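Local coordinates for protein threonine phosphate decarboxylase-like enzyme (Sulfurospirillum multivorans, PDB 6OUX) that catalyses the pyridoxal phosphate-dependent decarboxylation of L-serine O-phosphate to ethanolamine O-phosphate for norcobamide biosynthesis, and is less active with L-threonine phosphate, at residues Gly184-Leu189 and Ala215-Ala220; Leu221-Ser226 and Glu297-Tyr302; Arg336-Phe341 and Glu364-Arg369; Ala8-Phe13 and Leu347-Ile352. One frame throughout, in Å; residues are numbered along the deposited sequence.

Contact 1 of 4, residues Gly184-Leu189 and Ala215-Ala220; sequences GAYLSL and AYEDEA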
# COMPACT_ATOMS: atom_id res chain seq x y z
N GLY A 184 3.98 23.26 13.35
CA GLY A 184 2.52 23.42 13.25
C GLY A 184 2.00 24.73 12.76
O GLY A 184 0.82 24.95 12.74
N ALA A 185 2.89 25.67 12.41
CA ALA A 185 2.43 26.98 12.05
C ALA A 185 1.71 26.91 10.68
O ALA A 185 2.03 26.08 9.84
CB ALA A 185 3.58 27.93 12.00
N TYR A 186 0.72 27.78 10.54
CA TYR A 186 -0.25 27.80 9.45
C TYR A 186 -0.29 29.19 8.78
O TYR A 186 -0.40 30.20 9.43
CB TYR A 186 -1.66 27.46 9.97
CG TYR A 186 -2.78 27.67 8.96
CD1 TYR A 186 -2.93 26.82 7.86
CD2 TYR A 186 -3.67 28.72 9.11
CE1 TYR A 186 -3.94 27.02 6.96
CE2 TYR A 186 -4.72 28.90 8.22
CZ TYR A 186 -4.83 28.02 7.17
OH TYR A 186 -5.80 28.24 6.28
N LEU A 187 -0.19 29.20 7.46
CA LEU A 187 -0.33 30.40 6.63
C LEU A 187 -1.78 30.52 6.17
O LEU A 187 -2.32 29.56 5.56
CB LEU A 187 0.54 30.24 5.38
CG LEU A 187 0.73 31.53 4.56
CD1 LEU A 187 1.52 32.55 5.39
CD2 LEU A 187 1.46 31.22 3.28
N SER A 188 -2.40 31.67 6.43
CA SER A 188 -3.81 31.93 6.04
C SER A 188 -4.11 31.74 4.57
O SER A 188 -3.21 31.87 3.72
CB SER A 188 -4.23 33.38 6.39
OG SER A 188 -3.42 34.29 5.66
N LEU A 189 -5.37 31.50 4.26
CA LEU A 189 -5.79 31.40 2.87
C LEU A 189 -5.50 32.75 2.20
O LEU A 189 -5.01 32.79 1.08
CB LEU A 189 -7.30 31.07 2.76
CG LEU A 189 -7.62 29.58 2.80
CD1 LEU A 189 -9.11 29.27 2.95
CD2 LEU A 189 -7.05 28.88 1.55
N ALA A 215 -6.67 23.41 11.75
CA ALA A 215 -6.49 24.87 11.76
C ALA A 215 -7.85 25.58 11.71
O ALA A 215 -8.92 25.00 11.35
CB ALA A 215 -5.61 25.32 10.59
N TYR A 216 -7.83 26.85 12.06
CA TYR A 216 -9.08 27.60 11.98
C TYR A 216 -8.76 29.06 11.73
O TYR A 216 -7.73 29.52 12.17
CB TYR A 216 -9.94 27.40 13.26
CG TYR A 216 -9.27 27.79 14.55
CD1 TYR A 216 -8.46 26.88 15.21
CD2 TYR A 216 -9.37 29.07 15.06
CE1 TYR A 216 -7.78 27.22 16.35
CE2 TYR A 216 -8.70 29.43 16.24
CZ TYR A 216 -7.91 28.49 16.87
OH TYR A 216 -7.24 28.79 18.01
N GLU A 217 -9.62 29.69 10.96
CA GLU A 217 -9.54 31.12 10.67
C GLU A 217 -10.68 31.94 11.31
O GLU A 217 -10.61 33.14 11.24
CB GLU A 217 -9.45 31.36 9.15
CG GLU A 217 -8.07 30.96 8.61
CD GLU A 217 -7.86 31.28 7.13
OE1 GLU A 217 -8.52 32.26 6.64
OE2 GLU A 217 -7.07 30.54 6.46
N ASP A 218 -11.68 31.28 11.90
CA ASP A 218 -12.85 31.92 12.53
C ASP A 218 -13.19 31.16 13.80
O ASP A 218 -12.80 29.98 13.97
CB ASP A 218 -14.07 32.00 11.60
CG ASP A 218 -14.58 30.64 11.14
OD1 ASP A 218 -13.97 29.58 11.41
OD2 ASP A 218 -15.68 30.61 10.54
N GLU A 219 -13.89 31.82 14.72
CA GLU A 219 -14.24 31.18 15.99
C GLU A 219 -15.24 30.04 15.86
O GLU A 219 -15.26 29.13 16.68
CB GLU A 219 -14.79 32.22 16.98
CG GLU A 219 -13.69 33.01 17.66
CD GLU A 219 -12.97 32.18 18.72
OE1 GLU A 219 -11.88 31.62 18.43
OE2 GLU A 219 -13.51 32.08 19.85
N ALA A 220 -16.05 30.05 14.83
CA ALA A 220 -16.99 28.98 14.58
C ALA A 220 -16.25 27.69 14.17
O ALA A 220 -16.87 26.70 14.05
CB ALA A 220 -17.93 29.38 13.45
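The Y186 ring lies between A215 CB, set over the centre of one face, and the backbone S188 N, nearer the rim of the opposite face, while E217 OE2 sits in plane at its edge. The two loops involved follow neighbouring parallel strands, 173-177 and 204-208, in the large sheet of this aminotransferase-type, PLP-dependent fold. The methyl of A215 stands 4.0 Å from the Y186 ring centroid and only 9° off the normal, a clean CH-pi contact. With Y186 CG trans to its own N (chi1 171°), the phenol reaches across to the second loop, and its OH donates to E217 OE2 at 2.6 Å. The carboxylate plane is turned well away from the ring's.

The same oxygen also accepts from L189 N, the first amide of helix 189-198, so a single E217 atom joins the phenol to a helix start. S188, the residue just before that helix, turns its OG instead to K191 N as the N-cap. The L189 side chain packs on V228 and L229 of helix 227-232. A leucine in place of Y186 would lack the hydroxyl and the flat face over A215, and E217 would probably be held by L189 N alone and turn more freely. At E217 OE2, Y186 OH takes the anti lone pair, while L189 N approaches on the syn side at 2.9 Å, 29° out of the carboxylate plane.

Contact 2 of 4, residues Leu221-Ser226 and Glu297-Tyr302; sequences LTCLSS and EARKQY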
# COMPACT_ATOMS: atom_id res chain seq x y z
N LEU A 221 -14.94 27.75 13.92
CA LEU A 221 -14.19 26.58 13.47
C LEU A 221 -14.74 26.00 12.17
O LEU A 221 -14.93 24.81 12.01
CB LEU A 221 -14.08 25.54 14.57
CG LEU A 221 -13.62 26.02 15.96
CD1 LEU A 221 -13.61 24.86 16.91
CD2 LEU A 221 -12.27 26.75 16.03
N THR A 222 -14.92 26.85 11.20
CA THR A 222 -15.27 26.44 9.83
C THR A 222 -14.13 25.58 9.25
O THR A 222 -12.97 25.98 9.32
CB THR A 222 -15.54 27.68 8.93
OG1 THR A 222 -16.47 28.57 9.56
CG2 THR A 222 -16.13 27.27 7.55
N CYS A 223 -14.44 24.40 8.72
CA CYS A 223 -13.40 23.50 8.22
C CYS A 223 -12.75 24.20 7.03
O CYS A 223 -13.43 24.74 6.19
CB CYS A 223 -13.93 22.18 7.79
SG CYS A 223 -12.64 20.97 7.44
N LEU A 224 -11.43 24.23 7.02
CA LEU A 224 -10.66 24.86 5.96
C LEU A 224 -10.33 23.81 4.96
O LEU A 224 -10.30 22.64 5.30
CB LEU A 224 -9.35 25.43 6.53
CG LEU A 224 -9.53 26.56 7.55
CD1 LEU A 224 -8.26 26.78 8.32
CD2 LEU A 224 -9.99 27.83 6.84
N SER A 225 -10.02 24.26 3.75
CA SER A 225 -9.69 23.36 2.67
C SER A 225 -8.87 24.12 1.63
O SER A 225 -9.24 25.20 1.28
CB SER A 225 -10.96 22.93 1.96
OG SER A 225 -10.53 22.15 0.87
N SER A 226 -7.81 23.51 1.12
CA SER A 226 -6.96 24.11 0.04
C SER A 226 -7.51 23.74 -1.42
O SER A 226 -6.87 24.06 -2.45
CB SER A 226 -5.49 23.61 0.19
OG SER A 226 -4.93 23.74 1.47
N GLU A 297 -18.17 16.99 14.23
CA GLU A 297 -18.20 17.16 15.65
C GLU A 297 -16.89 16.72 16.31
O GLU A 297 -16.42 17.38 17.21
CB GLU A 297 -19.37 16.36 16.28
CG GLU A 297 -20.76 16.75 15.90
CD GLU A 297 -21.83 15.70 16.27
OE1 GLU A 297 -21.55 14.63 16.88
OE2 GLU A 297 -22.96 16.00 16.00
N ALA A 298 -16.32 15.58 15.91
CA ALA A 298 -15.06 15.09 16.44
C ALA A 298 -13.81 15.97 16.11
O ALA A 298 -12.83 16.02 16.89
CB ALA A 298 -14.78 13.69 15.87
N ARG A 299 -13.86 16.60 14.94
CA ARG A 299 -12.79 17.49 14.48
C ARG A 299 -12.81 18.76 15.35
O ARG A 299 -11.81 19.10 15.91
CB ARG A 299 -13.04 17.82 13.03
CG ARG A 299 -11.94 18.63 12.34
CD ARG A 299 -12.23 19.07 10.93
NE ARG A 299 -13.35 20.02 10.93
CZ ARG A 299 -13.28 21.33 11.24
NH1 ARG A 299 -12.12 21.94 11.50
NH2 ARG A 299 -14.40 22.05 11.20
N LYS A 300 -13.98 19.36 15.52
CA LYS A 300 -14.12 20.53 16.37
C LYS A 300 -13.84 20.28 17.83
O LYS A 300 -13.20 21.11 18.47
CB LYS A 300 -15.48 21.21 16.24
CG LYS A 300 -15.74 21.81 14.89
CD LYS A 300 -16.92 22.80 14.91
CE LYS A 300 -18.20 22.23 14.40
NZ LYS A 300 -18.70 22.85 13.14
N GLN A 301 -14.25 19.12 18.33
CA GLN A 301 -13.94 18.71 19.68
C GLN A 301 -12.45 18.60 19.89
O GLN A 301 -11.91 19.06 20.93
CB GLN A 301 -14.63 17.37 19.94
CG GLN A 301 -14.36 16.66 21.24
CD GLN A 301 -15.11 15.34 21.31
OE1 GLN A 301 -15.36 14.68 20.28
NE2 GLN A 301 -15.44 14.93 22.50
N TYR A 302 -11.77 17.96 18.93
CA TYR A 302 -10.32 17.85 18.98
C TYR A 302 -9.59 19.23 18.90
O TYR A 302 -8.63 19.45 19.64
CB TYR A 302 -9.79 16.92 17.90
CG TYR A 302 -8.32 16.63 18.06
CD1 TYR A 302 -7.82 15.88 19.08
CD2 TYR A 302 -7.41 17.19 17.19
CE1 TYR A 302 -6.45 15.64 19.22
CE2 TYR A 302 -6.05 16.96 17.33
CZ TYR A 302 -5.58 16.16 18.31
OH TYR A 302 -4.22 15.99 18.38
O HOH W 1 -11.62 24.84 11.68
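R299 NH2 has two partners: it donates to L221 O at 2.9 Å and forms a salt bridge with E296 of its own helix. The bond to L221 O is fairly straight, 161° at the hydrogen, and the oxygen lies nearly in the guanidinium plane. NH1 of R299 holds a water at 2.9 Å that in turn meets T222 O, and it also bonds H213 O, so the loop backbone receives the arginine at several points. Over one face of the guanidinium comes C223, its CB 3.4 Å above the plane and off toward the rim, with SG 3.7 Å from R299 NE. The arginine chain leaves the helix extended and bends at chi3 (66°), which brings its flat end round to the loop. Beside it the aliphatic part of K300 packs on L221, CD to CB 4.0 Å. A leucine replacing R299 would probably leave L221 O and H213 O without their donor, E296 without its salt bridge and the water one partner short. A buried arginine thus ties the loop between strand 204-208 and helix 227-232 to helix 289-314, the long helix that in this PLP-enzyme fold runs from the large domain toward the small one.

Contact 3 of 4, residues Arg336-Phe341 and Glu364-Arg369; sequences RIKASF and EGECIR
A339 and E366 form the tight heart of this contact, where the start of helix 339-350 meets the run-in to strand 367-371. A339 N donates to E366 OE1 at 2.9 Å with a nearly straight angle of 165°, reaching the carboxylate oxygen on its anti side and somewhat above the carboxylate plane. The glutamate chain folds back at chi2 (-70°) to bring OE1 over the helix start, and its CB rests 3.6 Å from I337 O. The methyl of A339 faces the strand: it lies 3.8 Å from C367 O and makes its apolar contact with I368 CG2 at 4.1 Å. I368 continues this layer onto I343 of the same helix and L331 of strand 328-332.

Toward solvent the packing thins out. There K338, the residue just before the helix, runs its CD past E366 CD at 3.8 Å, while its NZ stays 4.3 Å from E366 OE2, near enough for attraction but beyond a salt bridge. A water fills in beside them, donating to E366 OE1 at 2.8 Å and accepting from S340 N. One carboxylate oxygen thus serves two amides of the first helical turn, one directly and one through water, and its negative charge is likely to be favoured by the helix N terminus.

This is helix-on-sheet packing in the C-terminal small domain of an aminotransferase-type fold. The same strand carries R369, which bonds N181 O and C48 O and, together with R355 on the adjoining strand, probably binds the O-phospho-L-serine substrate.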
# COMPACT_ATOMS: atom_id res chain seq x y z
N ARG A 336 20.29 23.84 29.38
CA ARG A 336 20.87 22.82 30.20
C ARG A 336 20.01 21.59 30.34
O ARG A 336 20.39 20.68 31.05
CB ARG A 336 21.34 23.38 31.57
CG ARG A 336 22.16 24.67 31.42
CD ARG A 336 23.08 25.03 32.59
NE ARG A 336 22.79 24.27 33.80
CZ ARG A 336 23.61 23.38 34.38
NH1 ARG A 336 24.82 23.17 33.89
NH2 ARG A 336 23.23 22.74 35.49
N ILE A 337 18.87 21.50 29.66
CA ILE A 337 18.05 20.26 29.76
C ILE A 337 18.07 19.62 28.39
O ILE A 337 17.74 20.30 27.43
CB ILE A 337 16.58 20.58 30.15
CG1 ILE A 337 16.49 21.34 31.49
CG2 ILE A 337 15.73 19.34 30.22
CD1 ILE A 337 17.02 20.58 32.69
N LYS A 338 18.45 18.35 28.28
CA LYS A 338 18.45 17.64 27.01
C LYS A 338 17.07 17.04 26.77
O LYS A 338 16.41 16.63 27.70
CB LYS A 338 19.43 16.45 27.01
CG LYS A 338 20.92 16.78 27.03
CD LYS A 338 21.38 17.50 25.79
CE LYS A 338 22.85 17.85 25.98
NZ LYS A 338 23.52 18.27 24.75
N ALA A 339 16.65 16.99 25.51
CA ALA A 339 15.43 16.26 25.15
C ALA A 339 15.49 14.82 25.66
O ALA A 339 14.48 14.29 26.13
CB ALA A 339 15.20 16.28 23.64
N SER A 340 16.65 14.19 25.56
CA SER A 340 16.85 12.75 26.03
C SER A 340 16.51 12.53 27.52
O SER A 340 15.85 11.55 27.88
CB SER A 340 18.31 12.25 25.72
OG SER A 340 19.28 13.11 26.36
N PHE A 341 16.88 13.48 28.35
CA PHE A 341 16.54 13.48 29.75
C PHE A 341 15.03 13.49 29.95
O PHE A 341 14.53 12.71 30.71
CB PHE A 341 17.11 14.71 30.45
CG PHE A 341 16.59 14.91 31.84
CD1 PHE A 341 17.02 14.09 32.90
CD2 PHE A 341 15.67 15.91 32.10
CE1 PHE A 341 16.48 14.26 34.17
CE2 PHE A 341 15.14 16.08 33.37
CZ PHE A 341 15.54 15.26 34.39
N GLU A 364 16.38 24.38 16.20
CA GLU A 364 17.33 24.89 17.15
C GLU A 364 17.04 24.39 18.56
O GLU A 364 15.85 24.14 18.95
CB GLU A 364 17.28 26.42 17.19
CG GLU A 364 17.74 27.11 15.92
CD GLU A 364 18.08 28.60 16.14
OE1 GLU A 364 18.14 29.07 17.28
OE2 GLU A 364 18.30 29.31 15.15
N GLY A 365 18.13 24.22 19.30
CA GLY A 365 18.08 23.81 20.67
C GLY A 365 17.50 22.45 20.84
O GLY A 365 17.54 21.64 19.93
N GLU A 366 17.01 22.19 22.05
CA GLU A 366 16.59 20.84 22.44
C GLU A 366 15.05 20.83 22.52
O GLU A 366 14.50 21.41 23.42
CB GLU A 366 17.19 20.49 23.83
CG GLU A 366 18.70 20.20 23.82
CD GLU A 366 19.01 18.89 23.13
OE1 GLU A 366 18.28 17.86 23.31
OE2 GLU A 366 19.99 18.87 22.36
N CYS A 367 14.38 20.17 21.57
CA CYS A 367 12.93 20.26 21.40
C CYS A 367 12.33 18.89 21.39
O CYS A 367 13.00 17.87 21.04
CB CYS A 367 12.53 21.03 20.11
SG CYS A 367 12.92 22.79 20.19
N ILE A 368 11.04 18.86 21.76
CA ILE A 368 10.23 17.67 21.62
C ILE A 368 8.93 18.03 20.89
O ILE A 368 8.39 19.13 21.06
CB ILE A 368 9.90 17.01 22.97
CG1 ILE A 368 9.26 17.98 23.98
CG2 ILE A 368 11.15 16.43 23.58
CD1 ILE A 368 8.73 17.25 25.21
N ARG A 369 8.43 17.09 20.12
CA ARG A 369 7.11 17.22 19.47
C ARG A 369 6.13 16.32 20.17
O ARG A 369 6.37 15.10 20.26
CB ARG A 369 7.16 16.82 18.01
CG ARG A 369 5.92 17.30 17.22
CD ARG A 369 5.80 16.58 15.91
NE ARG A 369 5.62 15.15 16.05
CZ ARG A 369 5.57 14.31 15.01
NH1 ARG A 369 5.68 14.78 13.80
NH2 ARG A 369 5.39 13.02 15.18
O HOH W 2 18.63 15.11 23.56

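Contact 4 of 4, residues Ala8-Phe13 and Leu347-Ile352; sequences ARNTQF and LVEYGI
A type I turn from A8 to T11 leads into helix 11-19 and sets N10 CA 8.0 Å from V348 CA near the end of helix 339-350. The turn is held from within, for A8 O accepts both T11 N and T11 OG1 from one face of its carbonyl plane. Beyond it, F13 meets the second helix with its ring: V348 CG2 stands over the centre of one face, 3.6 Å from the centroid and 6° off the normal, a CH-pi contact. L347 CD1 comes to the edge instead, 4.1 Å from F13 CZ. The ring gets there because F13 CG points opposite its backbone N (chi1 178°), carrying it straight across to V348, whose CG1 branch lies alongside N10. At the outer end R9 turns its guanidinium edge to E349, NH1 to OE2 at 2.5 Å; this is a salt bridge, though so short a length is doubtful in detail. The two charged planes are 52° apart. F13 also stacks on F38, and R9 lies against F341 about two turns earlier on helix 339-350. Helix 11-19 therefore leans on helix 339-350 just before the chain turns at G351, bonded to K44 and I45, into strand 352-356 of the small-domain sheet.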
# COMPACT_ATOMS: atom_id res chain seq x y z
N ALA A 8 20.54 12.63 36.99
CA ALA A 8 21.26 11.58 36.26
C ALA A 8 20.65 10.18 36.55
O ALA A 8 21.19 9.17 36.07
CB ALA A 8 22.74 11.62 36.62
N ARG A 9 19.56 10.15 37.34
CA ARG A 9 18.82 8.94 37.72
C ARG A 9 18.62 7.88 36.62
O ARG A 9 18.64 6.70 36.89
CB ARG A 9 17.39 9.33 38.05
CG ARG A 9 17.01 9.42 39.49
CD ARG A 9 15.58 9.99 39.55
NE ARG A 9 15.56 11.42 39.16
CZ ARG A 9 14.84 11.96 38.17
NH1 ARG A 9 14.03 11.23 37.41
NH2 ARG A 9 14.94 13.26 37.94
N ASN A 10 18.29 8.32 35.41
CA ASN A 10 17.88 7.39 34.34
C ASN A 10 18.95 7.14 33.29
O ASN A 10 18.66 6.66 32.18
CB ASN A 10 16.61 7.91 33.63
CG ASN A 10 15.39 8.00 34.55
OD1 ASN A 10 14.62 8.98 34.51
ND2 ASN A 10 15.16 6.96 35.35
N THR A 11 20.20 7.47 33.63
CA THR A 11 21.29 7.49 32.70
C THR A 11 21.44 6.13 31.99
O THR A 11 21.60 6.07 30.76
CB THR A 11 22.63 7.93 33.40
OG1 THR A 11 22.56 9.29 33.88
CG2 THR A 11 23.79 7.83 32.49
N GLN A 12 21.38 5.06 32.77
CA GLN A 12 21.54 3.68 32.24
C GLN A 12 20.48 3.43 31.19
O GLN A 12 20.76 3.07 30.05
CB GLN A 12 21.48 2.64 33.37
CG GLN A 12 21.83 1.23 32.85
CD GLN A 12 21.84 0.14 33.94
OE1 GLN A 12 21.50 0.34 35.11
NE2 GLN A 12 22.28 -1.02 33.53
N PHE A 13 19.25 3.72 31.55
CA PHE A 13 18.16 3.66 30.58
C PHE A 13 18.41 4.55 29.35
O PHE A 13 18.34 4.11 28.19
CB PHE A 13 16.86 4.03 31.25
CG PHE A 13 15.68 4.03 30.32
CD1 PHE A 13 15.36 5.18 29.54
CD2 PHE A 13 14.89 2.89 30.18
CE1 PHE A 13 14.30 5.17 28.68
CE2 PHE A 13 13.82 2.90 29.31
CZ PHE A 13 13.51 4.04 28.58
N LEU A 347 9.08 8.32 29.80
CA LEU A 347 8.85 6.87 29.58
C LEU A 347 8.87 6.12 30.95
O LEU A 347 7.89 5.43 31.34
CB LEU A 347 9.92 6.28 28.64
CG LEU A 347 9.64 6.59 27.17
CD1 LEU A 347 10.82 6.21 26.29
CD2 LEU A 347 8.35 5.90 26.73
N VAL A 348 9.95 6.31 31.69
CA VAL A 348 10.23 5.46 32.85
C VAL A 348 9.22 5.77 33.96
O VAL A 348 8.69 4.89 34.60
CB VAL A 348 11.72 5.63 33.29
CG1 VAL A 348 12.01 5.05 34.68
CG2 VAL A 348 12.65 4.97 32.30
N GLU A 349 8.98 7.04 34.20
CA GLU A 349 8.26 7.45 35.37
C GLU A 349 6.76 7.54 35.08
O GLU A 349 5.95 7.35 35.98
CB GLU A 349 8.88 8.76 35.90
CG GLU A 349 10.28 8.52 36.42
CD GLU A 349 11.18 9.76 36.58
OE1 GLU A 349 10.68 10.90 36.71
OE2 GLU A 349 12.42 9.55 36.55
N TYR A 350 6.38 7.76 33.82
CA TYR A 350 4.96 7.98 33.49
C TYR A 350 4.38 7.18 32.36
O TYR A 350 3.17 7.26 32.08
CB TYR A 350 4.73 9.45 33.21
CG TYR A 350 5.17 10.34 34.31
CD1 TYR A 350 6.47 10.80 34.36
CD2 TYR A 350 4.29 10.75 35.32
CE1 TYR A 350 6.90 11.64 35.37
CE2 TYR A 350 4.72 11.62 36.32
CZ TYR A 350 6.03 12.04 36.35
OH TYR A 350 6.53 12.87 37.30
N GLY A 351 5.19 6.35 31.72
CA GLY A 351 4.80 5.67 30.50
C GLY A 351 4.36 6.54 29.29
O GLY A 351 3.57 6.11 28.45
N ILE A 352 4.90 7.74 29.20
CA ILE A 352 4.53 8.67 28.13
C ILE A 352 5.64 8.71 27.11
O ILE A 352 6.77 9.06 27.51
CB ILE A 352 4.28 10.06 28.70
CG1 ILE A 352 3.03 10.02 29.64
CG2 ILE A 352 4.05 11.06 27.58
CD1 ILE A 352 2.74 11.29 30.41

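How the contacts relate
From the N terminus, segment 8-13 opens contact 4, which closes only at 347-352 and so encloses contacts 1 and 2. Contact 1 closes a loop of 25 residues between 184-189 and 215-220. Contact 2 starts next at 221-226 and closes 70 residues later; the two stand in series and touch, Y216 CG lying 3.5 Å from L221 CD2. Contact 3 opens at 336-341, before contact 4 has closed, and ends at 364-369, so these two cross, sharing helix 339-350. Contact 1 joins two loops of the large sheet, contact 2 joins the second to helix 289-314, and 3 and 4 bind the shared helix to strand 367-371 and to helix 11-19 near the N terminus.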